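Beta-lactamase Mb2281c (Mycobacterium bovis, PDB 3I7J) is a serine beta-lactamase-family protein that probably hydrolyses an amide or ester substrate through an acyl-enzyme, although its true substrate is not established. Local coordinates at residues Leu38-Lys43 against Tyr99-Phe104; His74-Thr79 against Trp200-Glu205. All blocks are in the same frame, centred on the assembly; numbering follows the deposited sequence.

Contact 1: Leu38-Lys43 against Tyr99-Phe104; sequences LASVTK and YSNYGF
Ser40 and Lys43 face Tyr99 and Phe104 where two helices begin: the turn at 38-41 runs into helix 42-56, while Tyr99 and Ser100 lead into helix 101-115. The backbones stay well apart, with CA atoms 8.5 Å from each other at Ser40 and Asn101 and 7.7 Å at Lys43 and Phe104, so the contact is made mostly by side chains. Ser100 sits at the N-cap of the second helix, its OG accepting from Gly103 N and also bonded to Ala83 O.

Tyr99 OH is gripped by two groups. Ser40 OG lies at the edge of the ring, in its plane, and makes a very short hydrogen bond of 2.5 Å to Tyr99 OH. Lys43 NZ reaches the same oxygen obliquely as a donor, NZ to Tyr99 OH also 2.5 Å. The lysine runs extended as far as CE and then bends at its last torsion (chi4 64°), which turns NZ to the phenol oxygen; Gly146 O takes a further hydrogen bond from NZ. Lower down, the same chain lies over Phe104: CD stands above the middle of one ring face, 4.0 Å from the centroid, in a CH-pi contact, while Lys43 O meets the ring edge at Phe104 CE2 (3.4 Å). Serine and lysine at a helix start, joined by a tyrosine hydroxyl, fit the SxxK and Tyr-x-Asn motifs of class C beta-lactamases and related penicillin-binding proteins; by analogy Ser40 is probably the nucleophile.

Strand 224-228 of the six-stranded antiparallel sheet borders this cluster, His226 touching both Ser40 and Lys43. Thr42 OG1 and the backbone of Leu38 tie the turn to Ala149 of strand 149-151, and Phe104 packs on Val46 of helix 42-56.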
loop_
_atom_site.group_PDB
_atom_site.type_symbol
_atom_site.label_atom_id
_atom_site.label_comp_id
_atom_site.label_asym_id
_atom_site.label_seq_id
_atom_site.Cartn_x
_atom_site.Cartn_y
_atom_site.Cartn_z
ATOM N N LEU A 38 -4.601 10.217 -1.075
ATOM C CA LEU A 38 -4.373 8.837 -0.658
ATOM C C LEU A 38 -3.608 8.658 0.634
ATOM O O LEU A 38 -3.679 7.598 1.256
ATOM C CB LEU A 38 -3.625 8.079 -1.749
ATOM C CG LEU A 38 -4.258 8.048 -3.131
ATOM C CD1 LEU A 38 -3.462 7.086 -3.997
ATOM C CD2 LEU A 38 -5.715 7.602 -3.027
ATOM N N ALA A 39 -2.886 9.697 1.040
ATOM C CA ALA A 39 -2.063 9.623 2.243
ATOM C C ALA A 39 -1.176 8.385 2.070
ATOM O O ALA A 39 -0.627 8.179 0.991
ATOM C CB ALA A 39 -2.938 9.502 3.504
ATOM N N SER A 40 -1.056 7.555 3.102
ATOM C CA SER A 40 -0.210 6.359 3.026
ATOM C C SER A 40 -0.616 5.298 2.007
ATOM O O SER A 40 0.098 4.314 1.812
ATOM C CB SER A 40 -0.083 5.707 4.404
ATOM O OG SER A 40 0.787 6.453 5.223
ATOM N N VAL A 41 -1.770 5.468 1.374
ATOM C CA VAL A 41 -2.156 4.503 0.361
ATOM C C VAL A 41 -1.217 4.793 -0.815
ATOM O O VAL A 41 -1.213 4.094 -1.833
ATOM C CB VAL A 41 -3.646 4.664 -0.050
ATOM C CG1 VAL A 41 -3.995 3.714 -1.194
ATOM C CG2 VAL A 41 -4.541 4.352 1.160
ATOM N N THR A 42 -0.415 5.841 -0.654
ATOM C CA THR A 42 0.570 6.229 -1.651
ATOM C C THR A 42 1.670 5.176 -1.678
ATOM O O THR A 42 2.179 4.822 -2.737
ATOM C CB THR A 42 1.255 7.583 -1.298
ATOM O OG1 THR A 42 0.311 8.653 -1.412
ATOM C CG2 THR A 42 2.448 7.850 -2.230
ATOM N N LYS A 43 2.025 4.669 -0.503
ATOM C CA LYS A 43 3.106 3.699 -0.387
ATOM C C LYS A 43 3.085 2.512 -1.339
ATOM O O LYS A 43 4.100 2.192 -1.934
ATOM C CB LYS A 43 3.229 3.242 1.075
ATOM C CG LYS A 43 3.734 4.372 1.988
ATOM C CD LYS A 43 4.291 3.883 3.328
ATOM C CE LYS A 43 4.940 5.034 4.108
ATOM N NZ LYS A 43 3.960 6.106 4.507
ATOM N N TYR A 99 7.375 1.735 11.160
ATOM C CA TYR A 99 6.780 2.407 10.020
ATOM C C TYR A 99 7.460 3.752 9.837
ATOM O O TYR A 99 7.650 4.478 10.804
ATOM C CB TYR A 99 5.290 2.606 10.274
ATOM C CG TYR A 99 4.540 3.166 9.097
ATOM C CD1 TYR A 99 4.401 2.425 7.923
ATOM C CD2 TYR A 99 3.948 4.426 9.160
ATOM C CE1 TYR A 99 3.683 2.926 6.841
ATOM C CE2 TYR A 99 3.225 4.936 8.083
ATOM C CZ TYR A 99 3.096 4.182 6.932
ATOM O OH TYR A 99 2.370 4.675 5.877
ATOM N N SER A 100 7.839 4.086 8.605
ATOM C CA SER A 100 8.511 5.359 8.365
ATOM C C SER A 100 8.195 6.032 7.038
ATOM O O SER A 100 8.252 5.403 5.978
ATOM C CB SER A 100 10.027 5.174 8.466
ATOM O OG SER A 100 10.704 6.371 8.118
ATOM N N ASN A 101 7.850 7.317 7.107
ATOM C CA ASN A 101 7.585 8.096 5.902
ATOM C C ASN A 101 8.932 8.466 5.287
ATOM O O ASN A 101 9.121 8.322 4.084
ATOM C CB ASN A 101 6.850 9.399 6.222
ATOM C CG ASN A 101 5.355 9.208 6.447
ATOM O OD1 ASN A 101 4.675 10.135 6.871
ATOM N ND2 ASN A 101 4.840 8.015 6.156
ATOM N N TYR A 102 9.865 8.937 6.115
ATOM C CA TYR A 102 11.167 9.343 5.607
ATOM C C TYR A 102 11.903 8.173 4.962
ATOM O O TYR A 102 12.716 8.370 4.058
ATOM C CB TYR A 102 12.013 9.982 6.719
ATOM C CG TYR A 102 13.293 10.612 6.209
ATOM C CD1 TYR A 102 14.507 9.939 6.306
ATOM C CD2 TYR A 102 13.275 11.845 5.548
ATOM C CE1 TYR A 102 15.671 10.467 5.754
ATOM C CE2 TYR A 102 14.439 12.385 4.990
ATOM C CZ TYR A 102 15.630 11.688 5.094
ATOM O OH TYR A 102 16.782 12.191 4.527
ATOM N N GLY A 103 11.612 6.959 5.423
ATOM C CA GLY A 103 12.228 5.786 4.834
ATOM C C GLY A 103 11.846 5.717 3.361
ATOM O O GLY A 103 12.657 5.326 2.524
ATOM N N PHE A 104 10.617 6.110 3.030
ATOM C CA PHE A 104 10.183 6.077 1.639
ATOM C C PHE A 104 10.755 7.242 0.844
ATOM O O PHE A 104 10.887 7.153 -0.376
ATOM C CB PHE A 104 8.649 6.052 1.531
ATOM C CG PHE A 104 8.076 4.667 1.330
ATOM C CD1 PHE A 104 8.486 3.606 2.136
ATOM C CD2 PHE A 104 7.127 4.425 0.341
ATOM C CE1 PHE A 104 7.965 2.320 1.963
ATOM C CE2 PHE A 104 6.593 3.142 0.155
ATOM C CZ PHE A 104 7.017 2.091 0.969
#

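Contact 2: His74-Thr79 against Trp200-Glu205; sequences HLLAHT and WGLGFE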
loop_
_atom_site.group_PDB
_atom_site.type_symbol
_atom_site.label_atom_id
_atom_site.label_comp_id
_atom_site.label_asym_id
_atom_site.label_seq_id
_atom_site.Cartn_x
_atom_site.Cartn_y
_atom_site.Cartn_z
ATOM N N HIS A 74 15.379 -2.744 3.160
ATOM C CA HIS A 74 15.066 -2.268 4.510
ATOM C C HIS A 74 14.128 -1.075 4.427
ATOM O O HIS A 74 13.248 -0.901 5.271
ATOM C CB HIS A 74 16.317 -1.811 5.280
ATOM C CG HIS A 74 17.289 -2.906 5.590
ATOM N ND1 HIS A 74 18.171 -3.406 4.656
ATOM C CD2 HIS A 74 17.559 -3.560 6.747
ATOM C CE1 HIS A 74 18.946 -4.316 5.223
ATOM N NE2 HIS A 74 18.594 -4.426 6.492
ATOM N N LEU A 75 14.333 -0.230 3.423
ATOM C CA LEU A 75 13.486 0.942 3.270
ATOM C C LEU A 75 12.058 0.534 2.925
ATOM O O LEU A 75 11.101 1.064 3.493
ATOM C CB LEU A 75 14.058 1.868 2.203
ATOM C CG LEU A 75 15.448 2.394 2.571
ATOM C CD1 LEU A 75 16.020 3.179 1.389
ATOM C CD2 LEU A 75 15.345 3.292 3.809
ATOM N N LEU A 76 11.921 -0.423 2.011
ATOM C CA LEU A 76 10.614 -0.914 1.586
ATOM C C LEU A 76 9.843 -1.611 2.703
ATOM O O LEU A 76 8.614 -1.502 2.785
ATOM C CB LEU A 76 10.789 -1.885 0.413
ATOM C CG LEU A 76 11.111 -1.262 -0.952
ATOM C CD1 LEU A 76 11.639 -2.312 -1.925
ATOM C CD2 LEU A 76 9.853 -0.612 -1.493
ATOM N N ALA A 77 10.571 -2.320 3.562
ATOM C CA ALA A 77 9.974 -3.073 4.661
ATOM C C ALA A 77 9.965 -2.345 6.009
ATOM O O ALA A 77 9.571 -2.924 7.020
ATOM C CB ALA A 77 10.690 -4.418 4.809
ATOM N N HIS A 78 10.395 -1.088 6.021
ATOM C CA HIS A 78 10.421 -0.294 7.245
ATOM C C HIS A 78 11.314 -0.894 8.330
ATOM O O HIS A 78 10.929 -0.959 9.499
ATOM C CB HIS A 78 8.996 -0.114 7.794
ATOM C CG HIS A 78 8.049 0.494 6.810
ATOM N ND1 HIS A 78 8.137 1.810 6.409
ATOM C CD2 HIS A 78 7.037 -0.050 6.095
ATOM C CE1 HIS A 78 7.221 2.049 5.487
ATOM N NE2 HIS A 78 6.541 0.937 5.278
ATOM N N THR A 79 12.506 -1.342 7.948
ATOM C CA THR A 79 13.434 -1.897 8.924
ATOM C C THR A 79 14.791 -1.192 8.876
ATOM O O THR A 79 15.764 -1.685 9.436
ATOM C CB THR A 79 13.668 -3.423 8.711
ATOM O OG1 THR A 79 14.297 -3.645 7.441
ATOM C CG2 THR A 79 12.354 -4.186 8.765
ATOM N N TRP A 200 5.483 -7.034 7.324
ATOM C CA TRP A 200 5.461 -6.128 6.193
ATOM C C TRP A 200 6.164 -6.802 5.016
ATOM O O TRP A 200 7.086 -7.600 5.201
ATOM C CB TRP A 200 6.158 -4.814 6.566
ATOM C CG TRP A 200 5.426 -3.582 6.100
ATOM C CD1 TRP A 200 5.433 -3.049 4.844
ATOM C CD2 TRP A 200 4.541 -2.762 6.879
ATOM N NE1 TRP A 200 4.607 -1.950 4.788
ATOM C CE2 TRP A 200 4.046 -1.751 6.023
ATOM C CE3 TRP A 200 4.117 -2.783 8.218
ATOM C CZ2 TRP A 200 3.145 -0.769 6.462
ATOM C CZ3 TRP A 200 3.220 -1.805 8.652
ATOM C CH2 TRP A 200 2.744 -0.813 7.773
ATOM N N GLY A 201 5.712 -6.490 3.808
ATOM C CA GLY A 201 6.319 -7.056 2.618
ATOM C C GLY A 201 7.250 -6.011 2.042
ATOM O O GLY A 201 7.865 -5.260 2.800
ATOM N N LEU A 202 7.363 -5.952 0.717
ATOM C CA LEU A 202 8.225 -4.959 0.083
ATOM C C LEU A 202 7.431 -3.702 -0.242
ATOM O O LEU A 202 7.187 -3.393 -1.409
ATOM C CB LEU A 202 8.849 -5.517 -1.203
ATOM C CG LEU A 202 9.900 -6.623 -1.075
ATOM C CD1 LEU A 202 10.309 -7.091 -2.470
ATOM C CD2 LEU A 202 11.103 -6.101 -0.317
ATOM N N GLY A 203 7.017 -2.980 0.793
ATOM C CA GLY A 203 6.265 -1.758 0.577
ATOM C C GLY A 203 4.783 -1.946 0.830
ATOM O O GLY A 203 4.043 -0.979 0.993
ATOM N N PHE A 204 4.351 -3.203 0.858
ATOM C CA PHE A 204 2.953 -3.528 1.103
ATOM C C PHE A 204 2.818 -4.078 2.526
ATOM O O PHE A 204 3.615 -4.922 2.944
ATOM C CB PHE A 204 2.465 -4.615 0.133
ATOM C CG PHE A 204 2.721 -4.317 -1.328
ATOM C CD1 PHE A 204 2.638 -3.018 -1.827
ATOM C CD2 PHE A 204 2.968 -5.362 -2.222
ATOM C CE1 PHE A 204 2.789 -2.764 -3.190
ATOM C CE2 PHE A 204 3.118 -5.122 -3.585
ATOM C CZ PHE A 204 3.028 -3.819 -4.070
ATOM N N GLU A 205 1.822 -3.620 3.280
ATOM C CA GLU A 205 1.649 -4.167 4.619
ATOM C C GLU A 205 1.055 -5.552 4.432
ATOM O O GLU A 205 0.332 -5.796 3.466
ATOM C CB GLU A 205 0.676 -3.333 5.454
ATOM C CG GLU A 205 0.717 -3.691 6.938
ATOM C CD GLU A 205 -0.627 -3.501 7.640
ATOM O OE1 GLU A 205 -1.350 -2.532 7.321
ATOM O OE2 GLU A 205 -0.951 -4.322 8.522
HETATM O O HOH W 1 4.429 0.459 3.302
#
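Leu76 and Gly203 bring the backbones together, their CA atoms 4.5 Å apart, where the end of helix 72-76 meets the irregular loop 200-205. The helix closes in a Schellman motif, with His78 at positive phi and Thr79 N bonded back to His74 O, and the loop folds into an inverse gamma turn centred on Leu202. Leu76 O points into that turn, 3.0 Å from Gly203 N, and Ala77 CA makes a C-H...O contact with Gly201 O.

The aromatic pair is edge-to-face. His78 turns its CD2 edge to one face of the Trp200 indole, CD2 lying 3.4 Å from Trp200 NE1, with the ring planes at 81°. Glu205 CG lies over the rim of the opposite indole face. One water accepts from Trp200 NE1 (2.8 Å), donates to Gly203 O, and lies in the plane of the imidazole, 2.9 Å from His78 NE2. It thus ties the imidazole to Trp200 and to the loop backbone; its bond to His78 NE2 may help set the ring's rotation. Farther along, Leu76 CD2 rests on Leu202 O and its CD1 meets Leu202 CD2 at 4.2 Å. Leu202 O is also bonded to Gln51 NE2 of helix 42-56.

His78 and Trp200 both meet the ring of Tyr99, which places the pair beside the probable active site. This buried join of a helix end to a glycine-rich loop, through a T-shaped ring pair and a shared water, is consistent with a second shell beside the probable SxxK-type centre of a serine beta-lactamase fold.

How the contacts relate
The centres of contacts 1 and 2 lie about 10 Å apart, and the two touch directly. Their segments alternate along the chain, in the order 38-43, 74-79, 99-104, 200-205, so residues distant in sequence converge on one region of a single beta-lactamase-type fold. Helices 42-56, 72-76 and 101-115 follow one another here, and the loop 200-205 leads into strand 205-206 at the rim of the six-stranded sheet. Phe104 CE1 packs 3.6 Å from His78 CE1 with nearly parallel rings, while Tyr99 CD1 meets Trp200 CH2 at 3.6 Å. Contact 2 thus packs against Tyr99 and Phe104, the aromatic residues of contact 1, beside the probable catalytic cluster.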